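Long-range contacts in N-methyltransferase (Streptoalloteichus sp. ATCC 53650, PDB 5BSZ), which probably transfers a methyl group from S-adenosylmethionine to the amino nitrogen of a deoxysugar in kedarcidin biosynthesis, the sugar being presumably nucleotide-linked: residues W36-R44 and E228-P236; P139-W150 and Q235-R246. All blocks are in the same frame, centred on the assembly; numbering follows the deposited sequence.

Interaction 1: W36-R44 and E228-P236; sequences WVRRVVRER and EHLTDVGQP
E228, on the edge strand 225-230, is gripped side-on by R44 of helix 30-44. R44 NE donates to E228 OE2 at 2.8 Å and R44 NH2 to E228 OE1 at 2.7 Å, both bonds nearly straight. The oxygens lie in the guanidinium plane and are met on their syn sides, but the carboxylate is turned 30° from that plane. R44 NH1 is engaged within its own segment: it bonds to V40 O, on a lone pair in the carbonyl plane, and to E43 OE1 on its anti lone pair, so all three nitrogens of the group are used and its rotation is fixed.

Two residues on, L230 meets V40 tip to tip, CD1 to CG2 at 3.7 Å, while the same CD1 also lies beside R44 NH2. D232 OD2 reaches R39 NH1 at 2.6 Å, a salt bridge made at the guanidinium edge with the two planes 65° apart. Water 1 joins the same pair, accepting from R39 NH1 and donating to D232 OD1. V233 then divides its branches: CG2 packs on V40 CG2, and CG1 lies over one face of the R39 guanidinium.

Past it the loop crosses the indole of W36. G234 CA stands 3.3 Å from the centroid of the six-membered ring and 3° off its normal, a CH-pi contact over the face. Q235 CG touches the far end of the ring at CH2.

Helix 30-44 of the Rossmann-like methyltransferase fold is thus tied to the sheet's outermost strand and the loop after it, W36 lying about 9 Å (side chain) from bound S-adenosyl-L-homocysteine. The E43-R44-E228 network probably holds its guanidinium rigidly, whereas R39 is held through NH1, its buried NE having no partner in the model.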
loop_
_atom_site.group_PDB
_atom_site.type_symbol
_atom_site.label_atom_id
_atom_site.label_comp_id
_atom_site.label_asym_id
_atom_site.label_seq_id
_atom_site.Cartn_x
_atom_site.Cartn_y
_atom_site.Cartn_z
ATOM N N TRP A 36 -28.553 -27.857 10.182
ATOM C CA TRP A 36 -29.282 -27.085 11.196
ATOM C C TRP A 36 -30.602 -26.539 10.682
ATOM O O TRP A 36 -31.638 -26.632 11.334
ATOM C CB TRP A 36 -28.536 -25.867 11.724
ATOM C CG TRP A 36 -27.171 -26.099 12.261
ATOM C CD1 TRP A 36 -26.673 -27.248 12.807
ATOM C CD2 TRP A 36 -26.112 -25.128 12.308
ATOM N NE1 TRP A 36 -25.346 -27.062 13.158
ATOM C CE2 TRP A 36 -24.991 -25.764 12.900
ATOM C CE3 TRP A 36 -26.010 -23.785 11.927
ATOM C CZ2 TRP A 36 -23.785 -25.104 13.112
ATOM C CZ3 TRP A 36 -24.792 -23.123 12.141
ATOM C CH2 TRP A 36 -23.713 -23.782 12.734
ATOM N N VAL A 37 -30.544 -25.891 9.525
ATOM C CA VAL A 37 -31.716 -25.234 8.961
ATOM C C VAL A 37 -32.799 -26.294 8.661
ATOM O O VAL A 37 -33.945 -26.148 9.079
ATOM C CB VAL A 37 -31.364 -24.484 7.647
ATOM C CG1 VAL A 37 -32.638 -23.902 7.016
ATOM C CG2 VAL A 37 -30.352 -23.365 7.919
ATOM N N ARG A 38 -32.424 -27.355 7.962
ATOM C CA ARG A 38 -33.364 -28.403 7.553
ATOM C C ARG A 38 -34.127 -28.944 8.779
ATOM O O ARG A 38 -35.359 -29.047 8.813
ATOM C CB ARG A 38 -32.621 -29.544 6.835
ATOM C CG ARG A 38 -33.531 -30.735 6.472
ATOM C CD ARG A 38 -32.763 -32.024 6.179
ATOM N NE ARG A 38 -32.415 -32.623 7.458
ATOM C CZ ARG A 38 -33.289 -33.263 8.246
ATOM N NH1 ARG A 38 -34.530 -33.535 7.834
ATOM N NH2 ARG A 38 -32.886 -33.674 9.443
ATOM N N ARG A 39 -33.356 -29.240 9.816
ATOM C CA ARG A 39 -33.852 -29.877 11.030
ATOM C C ARG A 39 -34.795 -28.969 11.781
ATOM O O ARG A 39 -35.901 -29.382 12.152
ATOM C CB ARG A 39 -32.667 -30.286 11.913
ATOM C CG ARG A 39 -32.995 -30.996 13.208
ATOM C CD ARG A 39 -31.768 -31.065 14.114
ATOM N NE ARG A 39 -32.145 -30.607 15.447
ATOM C CZ ARG A 39 -31.606 -31.025 16.584
ATOM N NH1 ARG A 39 -32.054 -30.537 17.732
ATOM N NH2 ARG A 39 -30.615 -31.906 16.579
ATOM N N VAL A 40 -34.380 -27.726 12.031
ATOM C CA VAL A 40 -35.199 -26.790 12.782
ATOM C C VAL A 40 -36.509 -26.463 12.017
ATOM O O VAL A 40 -37.578 -26.281 12.594
ATOM C CB VAL A 40 -34.397 -25.483 13.040
ATOM C CG1 VAL A 40 -35.321 -24.380 13.466
ATOM C CG2 VAL A 40 -33.301 -25.688 14.087
ATOM N N VAL A 41 -36.422 -26.329 10.697
ATOM C CA VAL A 41 -37.600 -26.093 9.848
ATOM C C VAL A 41 -38.559 -27.326 9.837
ATOM O O VAL A 41 -39.751 -27.184 10.073
ATOM C CB VAL A 41 -37.160 -25.746 8.405
ATOM C CG1 VAL A 41 -38.347 -25.782 7.428
ATOM C CG2 VAL A 41 -36.532 -24.342 8.398
ATOM N N ARG A 42 -38.031 -28.517 9.594
ATOM C CA ARG A 42 -38.880 -29.696 9.497
ATOM C C ARG A 42 -39.520 -30.071 10.826
ATOM O O ARG A 42 -40.678 -30.502 10.848
ATOM C CB ARG A 42 -38.135 -30.838 8.856
ATOM C CG ARG A 42 -37.850 -30.635 7.372
ATOM C CD ARG A 42 -39.099 -30.919 6.548
ATOM N NE ARG A 42 -38.895 -30.707 5.109
ATOM C CZ ARG A 42 -38.165 -31.485 4.320
ATOM N NH1 ARG A 42 -37.542 -32.560 4.772
ATOM N NH2 ARG A 42 -38.042 -31.210 3.038
ATOM N N GLU A 43 -38.848 -29.817 11.944
ATOM C CA GLU A 43 -39.508 -29.969 13.241
ATOM C C GLU A 43 -40.752 -29.128 13.375
ATOM O O GLU A 43 -41.661 -29.531 14.082
ATOM C CB GLU A 43 -38.660 -29.572 14.461
ATOM C CG GLU A 43 -37.440 -30.422 14.714
ATOM C CD GLU A 43 -36.596 -29.919 15.895
ATOM O OE1 GLU A 43 -36.443 -28.705 16.148
ATOM O OE2 GLU A 43 -35.990 -30.768 16.554
ATOM N N ARG A 44 -40.744 -27.916 12.832
ATOM C CA ARG A 44 -41.820 -26.964 13.078
ATOM C C ARG A 44 -42.800 -26.981 11.887
ATOM O O ARG A 44 -43.908 -26.505 12.010
ATOM C CB ARG A 44 -41.261 -25.557 13.299
ATOM C CG ARG A 44 -40.650 -25.283 14.685
ATOM C CD ARG A 44 -39.446 -24.299 14.628
ATOM N NE ARG A 44 -38.854 -24.259 15.965
ATOM C CZ ARG A 44 -38.010 -25.180 16.395
ATOM N NH1 ARG A 44 -37.526 -26.104 15.568
ATOM N NH2 ARG A 44 -37.606 -25.133 17.636
ATOM N N GLU A 228 -37.807 -18.188 19.396
ATOM C CA GLU A 228 -37.082 -19.167 20.176
ATOM C C GLU A 228 -35.588 -18.903 20.036
ATOM O O GLU A 228 -35.091 -18.434 19.004
ATOM C CB GLU A 228 -37.347 -20.586 19.698
ATOM C CG GLU A 228 -38.813 -20.961 19.638
ATOM C CD GLU A 228 -39.013 -22.278 18.917
ATOM O OE1 GLU A 228 -38.524 -23.308 19.419
ATOM O OE2 GLU A 228 -39.607 -22.254 17.814
ATOM N N HIS A 229 -34.874 -19.237 21.093
ATOM C CA HIS A 229 -33.437 -19.390 21.015
ATOM C C HIS A 229 -33.096 -20.854 21.247
ATOM O O HIS A 229 -33.416 -21.392 22.294
ATOM C CB HIS A 229 -32.782 -18.488 22.052
ATOM C CG HIS A 229 -31.288 -18.494 21.986
ATOM N ND1 HIS A 229 -30.492 -18.115 23.045
ATOM C CD2 HIS A 229 -30.446 -18.735 20.954
ATOM C CE1 HIS A 229 -29.220 -18.175 22.683
ATOM N NE2 HIS A 229 -29.167 -18.574 21.424
ATOM N N LEU A 230 -32.444 -21.478 20.270
ATOM C CA LEU A 230 -32.110 -22.888 20.278
ATOM C C LEU A 230 -30.610 -22.996 20.483
ATOM O O LEU A 230 -29.855 -22.332 19.777
ATOM C CB LEU A 230 -32.490 -23.540 18.952
ATOM C CG LEU A 230 -33.984 -23.475 18.649
ATOM C CD1 LEU A 230 -34.197 -24.217 17.352
ATOM C CD2 LEU A 230 -34.814 -24.023 19.821
ATOM N N THR A 231 -30.184 -23.782 21.468
ATOM C CA THR A 231 -28.739 -23.966 21.763
ATOM C C THR A 231 -28.124 -25.311 21.360
ATOM O O THR A 231 -26.910 -25.495 21.419
ATOM C CB THR A 231 -28.486 -23.703 23.247
ATOM O OG1 THR A 231 -29.158 -24.706 24.011
ATOM C CG2 THR A 231 -29.061 -22.347 23.610
ATOM N N ASP A 232 -28.936 -26.234 20.864
ATOM C CA ASP A 232 -28.427 -27.532 20.434
ATOM C C ASP A 232 -28.205 -27.537 18.919
ATOM O O ASP A 232 -27.885 -28.567 18.335
ATOM C CB ASP A 232 -29.378 -28.668 20.871
ATOM C CG ASP A 232 -30.822 -28.453 20.415
ATOM O OD1 ASP A 232 -31.350 -27.320 20.489
ATOM O OD2 ASP A 232 -31.453 -29.431 19.974
ATOM N N VAL A 233 -28.355 -26.384 18.272
ATOM C CA VAL A 233 -27.950 -26.264 16.878
ATOM C C VAL A 233 -27.230 -24.935 16.776
ATOM O O VAL A 233 -27.254 -24.159 17.725
ATOM C CB VAL A 233 -29.182 -26.223 15.932
ATOM C CG1 VAL A 233 -29.669 -27.634 15.633
ATOM C CG2 VAL A 233 -30.321 -25.385 16.529
ATOM N N GLY A 234 -26.634 -24.643 15.627
ATOM C CA GLY A 234 -25.793 -23.433 15.544
ATOM C C GLY A 234 -24.458 -23.636 16.255
ATOM O O GLY A 234 -24.180 -24.732 16.703
ATOM N N GLN A 235 -23.613 -22.610 16.288
ATOM C CA GLN A 235 -22.307 -22.682 16.920
ATOM C C GLN A 235 -22.473 -22.691 18.431
ATOM O O GLN A 235 -23.468 -22.134 18.975
ATOM C CB GLN A 235 -21.422 -21.506 16.447
ATOM C CG GLN A 235 -21.242 -21.479 14.926
ATOM C CD GLN A 235 -20.075 -20.671 14.405
ATOM O OE1 GLN A 235 -20.077 -20.176 13.250
ATOM N NE2 GLN A 235 -19.041 -20.562 15.225
ATOM N N PRO A 236 -21.535 -23.364 19.116
ATOM C CA PRO A 236 -21.533 -23.325 20.582
ATOM C C PRO A 236 -21.490 -21.903 21.106
ATOM O O PRO A 236 -20.775 -21.076 20.555
ATOM C CB PRO A 236 -20.242 -24.082 20.939
ATOM C CG PRO A 236 -20.124 -25.078 19.839
ATOM C CD PRO A 236 -20.519 -24.300 18.615
HETATM O O HOH W 1 -33.168 -27.729 18.436
#

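Interaction 2: P139-W150 and Q235-R246; sequences PVGGVLVIDPWW and QPRRGLFVGVRR. With THM (thymidine), chain G.
The indole of W150 is sandwiched between a ligand and an arginine: the base of thymidine lies over one face, its N3 3.4 Å above the ring plane, and R238 CD covers the opposite face. R238 CD is 3.5 Å from the centroid of the six-membered ring, a CH-pi contact, and the guanidinium carbon CZ adds a cation-pi contact with the five-membered ring, 24° off its normal. R237 NH1 reaches round to bond thymidine O4 at 3.3 Å.

Beyond the indole, R238 NH2 forms a salt bridge with D147 OD1 at 2.9 Å, coming from above the carboxylate plane. Water 2 ties this buried pair to the loop, donating to D147 OD1 and G239 O and accepting from R238 NE and Q235 N. D147 OD2 also takes a hydrogen bond from the backbone of T115, a residue of the S-adenosyl-L-homocysteine site.

Strands 143-146 and 240-245 run antiparallel, their axes at 165°, consistent with the reversed last strand of the Rossmann-like methyltransferase fold. L144-G243 and I146-F241 are hydrogen-bonded pairs; V143-V244 and V145-V242 are non-hydrogen-bonded. On the valine face, V143 CG1 meets V242 CG1 at 3.6 Å, and helix 30-44 covers this side. On the other face P148 CG abuts the edge of the F241 ring at CE2, 3.7 Å away, next to helix 213-222. At the far end a type II turn from P139 to G142 presents G141 N to R245 O, while R245 N returns a bond to G142 O.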
loop_
_atom_site.group_PDB
_atom_site.type_symbol
_atom_site.label_atom_id
_atom_site.label_comp_id
_atom_site.label_asym_id
_atom_site.label_seq_id
_atom_site.Cartn_x
_atom_site.Cartn_y
_atom_site.Cartn_z
ATOM N N PRO A 139 -45.525 -17.590 5.069
ATOM C CA PRO A 139 -46.947 -17.703 5.409
ATOM C C PRO A 139 -47.121 -17.899 6.917
ATOM O O PRO A 139 -46.141 -18.021 7.649
ATOM C CB PRO A 139 -47.343 -18.984 4.711
ATOM C CG PRO A 139 -46.146 -19.835 4.929
ATOM C CD PRO A 139 -44.986 -18.889 4.653
ATOM N N VAL A 140 -48.360 -18.001 7.387
ATOM C CA VAL A 140 -48.602 -18.374 8.786
ATOM C C VAL A 140 -48.037 -19.754 8.974
ATOM O O VAL A 140 -48.168 -20.613 8.112
ATOM C CB VAL A 140 -50.102 -18.347 9.155
ATOM C CG1 VAL A 140 -50.325 -18.989 10.528
ATOM C CG2 VAL A 140 -50.578 -16.901 9.184
ATOM N N GLY A 141 -47.314 -19.969 10.063
ATOM C CA GLY A 141 -46.658 -21.244 10.229
ATOM C C GLY A 141 -45.272 -21.341 9.592
ATOM O O GLY A 141 -44.594 -22.337 9.797
ATOM N N GLY A 142 -44.890 -20.371 8.765
ATOM C CA GLY A 142 -43.516 -20.295 8.219
ATOM C C GLY A 142 -42.432 -20.139 9.275
ATOM O O GLY A 142 -42.660 -19.561 10.350
ATOM N N VAL A 143 -41.250 -20.671 8.975
ATOM C CA VAL A 143 -40.095 -20.668 9.904
ATOM C C VAL A 143 -38.964 -19.741 9.432
ATOM O O VAL A 143 -38.463 -19.839 8.292
ATOM C CB VAL A 143 -39.526 -22.073 10.063
ATOM C CG1 VAL A 143 -38.528 -22.166 11.208
ATOM C CG2 VAL A 143 -40.643 -23.114 10.287
ATOM N N LEU A 144 -38.568 -18.873 10.347
ATOM C CA LEU A 144 -37.516 -17.896 10.094
ATOM C C LEU A 144 -36.331 -18.335 10.950
ATOM O O LEU A 144 -36.464 -18.529 12.170
ATOM C CB LEU A 144 -38.001 -16.510 10.458
ATOM C CG LEU A 144 -37.278 -15.326 9.807
ATOM C CD1 LEU A 144 -38.039 -14.079 10.232
ATOM C CD2 LEU A 144 -35.825 -15.213 10.213
ATOM N N VAL A 145 -35.224 -18.619 10.290
ATOM C CA VAL A 145 -33.996 -19.104 10.964
ATOM C C VAL A 145 -32.848 -18.108 10.802
ATOM O O VAL A 145 -32.333 -17.843 9.701
ATOM C CB VAL A 145 -33.548 -20.469 10.428
ATOM C CG1 VAL A 145 -32.393 -21.057 11.182
ATOM C CG2 VAL A 145 -34.682 -21.489 10.394
ATOM N N ILE A 146 -32.394 -17.591 11.935
ATOM C CA ILE A 146 -31.233 -16.657 11.963
ATOM C C ILE A 146 -30.065 -17.288 12.708
ATOM O O ILE A 146 -30.222 -17.750 13.854
ATOM C CB ILE A 146 -31.622 -15.372 12.685
ATOM C CG1 ILE A 146 -32.762 -14.688 11.937
ATOM C CG2 ILE A 146 -30.413 -14.450 12.824
ATOM C CD1 ILE A 146 -33.376 -13.536 12.706
ATOM N N ASP A 147 -28.955 -17.416 11.983
ATOM C CA ASP A 147 -27.670 -17.786 12.538
ATOM C C ASP A 147 -26.994 -16.461 12.920
ATOM O O ASP A 147 -26.448 -15.760 12.068
ATOM C CB ASP A 147 -26.831 -18.547 11.500
ATOM C CG ASP A 147 -25.456 -18.996 12.037
ATOM O OD1 ASP A 147 -25.230 -18.923 13.280
ATOM O OD2 ASP A 147 -24.593 -19.385 11.196
ATOM N N PRO A 148 -27.129 -16.063 14.186
ATOM C CA PRO A 148 -26.720 -14.745 14.628
ATOM C C PRO A 148 -25.208 -14.609 14.616
ATOM O O PRO A 148 -24.490 -15.610 14.572
ATOM C CB PRO A 148 -27.263 -14.679 16.071
ATOM C CG PRO A 148 -27.088 -16.071 16.538
ATOM C CD PRO A 148 -27.448 -16.925 15.337
ATOM N N TRP A 149 -24.733 -13.373 14.588
ATOM C CA TRP A 149 -23.312 -13.111 14.894
ATOM C C TRP A 149 -23.203 -13.119 16.424
ATOM O O TRP A 149 -24.238 -13.302 17.135
ATOM C CB TRP A 149 -22.911 -11.755 14.288
ATOM C CG TRP A 149 -21.462 -11.382 14.496
ATOM C CD1 TRP A 149 -21.011 -10.250 15.113
ATOM C CD2 TRP A 149 -20.284 -12.129 14.150
ATOM N NE1 TRP A 149 -19.653 -10.245 15.156
ATOM C CE2 TRP A 149 -19.177 -11.393 14.583
ATOM C CE3 TRP A 149 -20.057 -13.336 13.501
ATOM C CZ2 TRP A 149 -17.862 -11.830 14.401
ATOM C CZ3 TRP A 149 -18.745 -13.756 13.302
ATOM C CH2 TRP A 149 -17.663 -13.018 13.784
ATOM N N TRP A 150 -21.958 -13.007 16.910
ATOM C CA TRP A 150 -21.659 -12.916 18.338
ATOM C C TRP A 150 -22.312 -11.738 19.032
ATOM O O TRP A 150 -22.698 -10.755 18.397
ATOM C CB TRP A 150 -20.143 -13.017 18.625
ATOM C CG TRP A 150 -19.531 -14.238 17.999
ATOM C CD1 TRP A 150 -18.806 -14.299 16.813
ATOM C CD2 TRP A 150 -19.639 -15.589 18.456
ATOM N NE1 TRP A 150 -18.444 -15.620 16.529
ATOM C CE2 TRP A 150 -18.932 -16.419 17.532
ATOM C CE3 TRP A 150 -20.249 -16.194 19.572
ATOM C CZ2 TRP A 150 -18.861 -17.812 17.692
ATOM C CZ3 TRP A 150 -20.138 -17.576 19.739
ATOM C CH2 TRP A 150 -19.453 -18.362 18.813
ATOM N N GLN A 235 -23.613 -22.610 16.288
ATOM C CA GLN A 235 -22.307 -22.682 16.920
ATOM C C GLN A 235 -22.473 -22.691 18.431
ATOM O O GLN A 235 -23.468 -22.134 18.975
ATOM C CB GLN A 235 -21.422 -21.506 16.447
ATOM C CG GLN A 235 -21.242 -21.479 14.926
ATOM C CD GLN A 235 -20.075 -20.671 14.405
ATOM O OE1 GLN A 235 -20.077 -20.176 13.250
ATOM N NE2 GLN A 235 -19.041 -20.562 15.225
ATOM N N PRO A 236 -21.535 -23.364 19.116
ATOM C CA PRO A 236 -21.533 -23.325 20.582
ATOM C C PRO A 236 -21.490 -21.903 21.106
ATOM O O PRO A 236 -20.775 -21.076 20.555
ATOM C CB PRO A 236 -20.242 -24.082 20.939
ATOM C CG PRO A 236 -20.124 -25.078 19.839
ATOM C CD PRO A 236 -20.519 -24.300 18.615
ATOM N N ARG A 237 -22.313 -21.647 22.113
ATOM C CA ARG A 237 -22.405 -20.405 22.853
ATOM C C ARG A 237 -23.116 -19.367 22.014
ATOM O O ARG A 237 -23.352 -18.251 22.457
ATOM C CB ARG A 237 -21.034 -19.869 23.305
ATOM C CG ARG A 237 -20.055 -20.880 23.882
ATOM C CD ARG A 237 -19.159 -20.205 24.922
ATOM N NE ARG A 237 -18.427 -19.098 24.319
ATOM C CZ ARG A 237 -18.091 -17.949 24.905
ATOM N NH1 ARG A 237 -17.444 -17.050 24.176
ATOM N NH2 ARG A 237 -18.349 -17.693 26.188
ATOM N N ARG A 238 -23.508 -19.677 20.788
ATOM C CA ARG A 238 -24.492 -18.751 20.234
ATOM C C ARG A 238 -25.809 -19.261 19.756
ATOM O O ARG A 238 -26.781 -18.544 19.831
ATOM C CB ARG A 238 -23.939 -17.789 19.190
ATOM C CG ARG A 238 -23.220 -18.382 18.041
ATOM C CD ARG A 238 -22.750 -17.221 17.148
ATOM N NE ARG A 238 -22.869 -17.769 15.782
ATOM C CZ ARG A 238 -22.137 -17.460 14.725
ATOM N NH1 ARG A 238 -21.134 -16.606 14.825
ATOM N NH2 ARG A 238 -22.477 -17.985 13.548
ATOM N N GLY A 239 -25.848 -20.461 19.225
ATOM C CA GLY A 239 -27.137 -21.015 18.941
ATOM C C GLY A 239 -27.802 -20.424 17.713
ATOM O O GLY A 239 -27.123 -19.838 16.835
ATOM N N LEU A 240 -29.116 -20.633 17.623
ATOM C CA LEU A 240 -29.887 -20.067 16.537
ATOM C C LEU A 240 -31.065 -19.355 17.104
ATOM O O LEU A 240 -31.635 -19.819 18.095
ATOM C CB LEU A 240 -30.338 -21.167 15.577
ATOM C CG LEU A 240 -29.316 -21.932 14.772
ATOM C CD1 LEU A 240 -30.062 -22.932 13.905
ATOM C CD2 LEU A 240 -28.436 -21.076 13.861
ATOM N N PHE A 241 -31.469 -18.261 16.462
ATOM C CA PHE A 241 -32.757 -17.649 16.742
ATOM C C PHE A 241 -33.768 -18.036 15.684
ATOM O O PHE A 241 -33.493 -17.930 14.469
ATOM C CB PHE A 241 -32.650 -16.143 16.873
ATOM C CG PHE A 241 -31.815 -15.715 18.033
ATOM C CD1 PHE A 241 -32.336 -15.722 19.330
ATOM C CD2 PHE A 241 -30.484 -15.398 17.863
ATOM C CE1 PHE A 241 -31.539 -15.358 20.404
ATOM C CE2 PHE A 241 -29.677 -15.061 18.933
ATOM C CZ PHE A 241 -30.199 -15.022 20.202
ATOM N N VAL A 242 -34.895 -18.553 16.157
ATOM C CA VAL A 242 -35.947 -19.069 15.244
ATOM C C VAL A 242 -37.269 -18.427 15.580
ATOM O O VAL A 242 -37.562 -18.171 16.758
ATOM C CB VAL A 242 -36.080 -20.594 15.314
ATOM C CG1 VAL A 242 -37.176 -21.106 14.383
ATOM C CG2 VAL A 242 -34.757 -21.252 14.939
ATOM N N GLY A 243 -38.045 -18.136 14.543
ATOM C CA GLY A 243 -39.366 -17.554 14.704
ATOM C C GLY A 243 -40.349 -18.309 13.831
ATOM O O GLY A 243 -40.029 -18.719 12.693
ATOM N N VAL A 244 -41.546 -18.521 14.388
ATOM C CA VAL A 244 -42.623 -19.127 13.616
ATOM C C VAL A 244 -43.631 -18.062 13.394
ATOM O O VAL A 244 -44.100 -17.433 14.347
ATOM C CB VAL A 244 -43.264 -20.311 14.336
ATOM C CG1 VAL A 244 -44.507 -20.789 13.589
ATOM C CG2 VAL A 244 -42.216 -21.404 14.465
ATOM N N ARG A 245 -43.923 -17.783 12.130
ATOM C CA ARG A 245 -44.817 -16.668 11.875
ATOM C C ARG A 245 -46.250 -16.966 12.429
ATOM O O ARG A 245 -46.823 -18.016 12.128
ATOM C CB ARG A 245 -44.866 -16.456 10.382
ATOM C CG ARG A 245 -45.852 -15.435 9.898
ATOM C CD ARG A 245 -45.352 -14.032 10.017
ATOM N NE ARG A 245 -45.782 -13.295 8.831
ATOM C CZ ARG A 245 -45.911 -11.979 8.791
ATOM N NH1 ARG A 245 -46.278 -11.407 7.656
ATOM N NH2 ARG A 245 -45.654 -11.244 9.873
ATOM N N ARG A 246 -46.806 -16.038 13.204
ATOM C CA ARG A 246 -48.099 -16.206 13.888
ATOM C C ARG A 246 -49.248 -15.609 13.092
ATOM O O ARG A 246 -49.087 -14.537 12.510
ATOM C CB ARG A 246 -48.114 -15.480 15.243
ATOM C CG ARG A 246 -47.006 -15.836 16.217
ATOM C CD ARG A 246 -47.257 -15.172 17.577
ATOM N NE ARG A 246 -46.634 -13.856 17.732
ATOM C CZ ARG A 246 -45.723 -13.541 18.657
ATOM N NH1 ARG A 246 -45.307 -14.445 19.535
ATOM N NH2 ARG A 246 -45.211 -12.314 18.720
HETATM O "O5'" THM G . -14.445 -17.068 13.169
HETATM C "C5'" THM G . -13.534 -16.258 13.940
HETATM C "C4'" THM G . -14.271 -15.132 14.675
HETATM O "O4'" THM G . -15.068 -15.859 15.612
HETATM C "C3'" THM G . -13.410 -14.146 15.514
HETATM O "O3'" THM G . -13.621 -12.772 15.125
HETATM C "C2'" THM G . -13.769 -14.343 17.001
HETATM C "C1'" THM G . -15.045 -15.193 16.878
HETATM N N1 THM G . -15.429 -16.167 17.913
HETATM C C2 THM G . -16.062 -15.510 18.984
HETATM O O2 THM G . -16.112 -14.273 18.901
HETATM N N3 THM G . -16.554 -16.145 20.044
HETATM C C4 THM G . -16.514 -17.475 20.117
HETATM O O4 THM G . -17.007 -18.082 21.125
HETATM C C5 THM G . -15.875 -18.190 18.993
HETATM C C5M THM G . -15.849 -19.688 19.153
HETATM C C6 THM G . -15.365 -17.508 17.894
HETATM O O HOH W 2 -24.726 -19.996 15.557
HETATM O O HOH W 3 -22.208 -20.615 11.480
#

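Overall arrangement
The centres of interactions 1 and 2 lie 7 Å apart on the same side of the chain's centre, both on the mixed seven-strand sheet. Strand 240-245 sits between 143-146 and the outermost strand 225-230, so E228 N to V242 O (2.6 Å) and L230 O to L240 N (2.8 Å), both probable hydrogen bonds, connect the contacts directly. V40 of helix 30-44 packs on V242 as well. Along the chain the segments alternate, 36-44, 139-150, 228-236 and 235-246, the last two sharing Q235 and P236. Helix 30-44 therefore covers one face of the sheet where the C-terminal hairpin completes it, and the shared loop passes over the W36 ring and continues to W150 of the thymidine pocket.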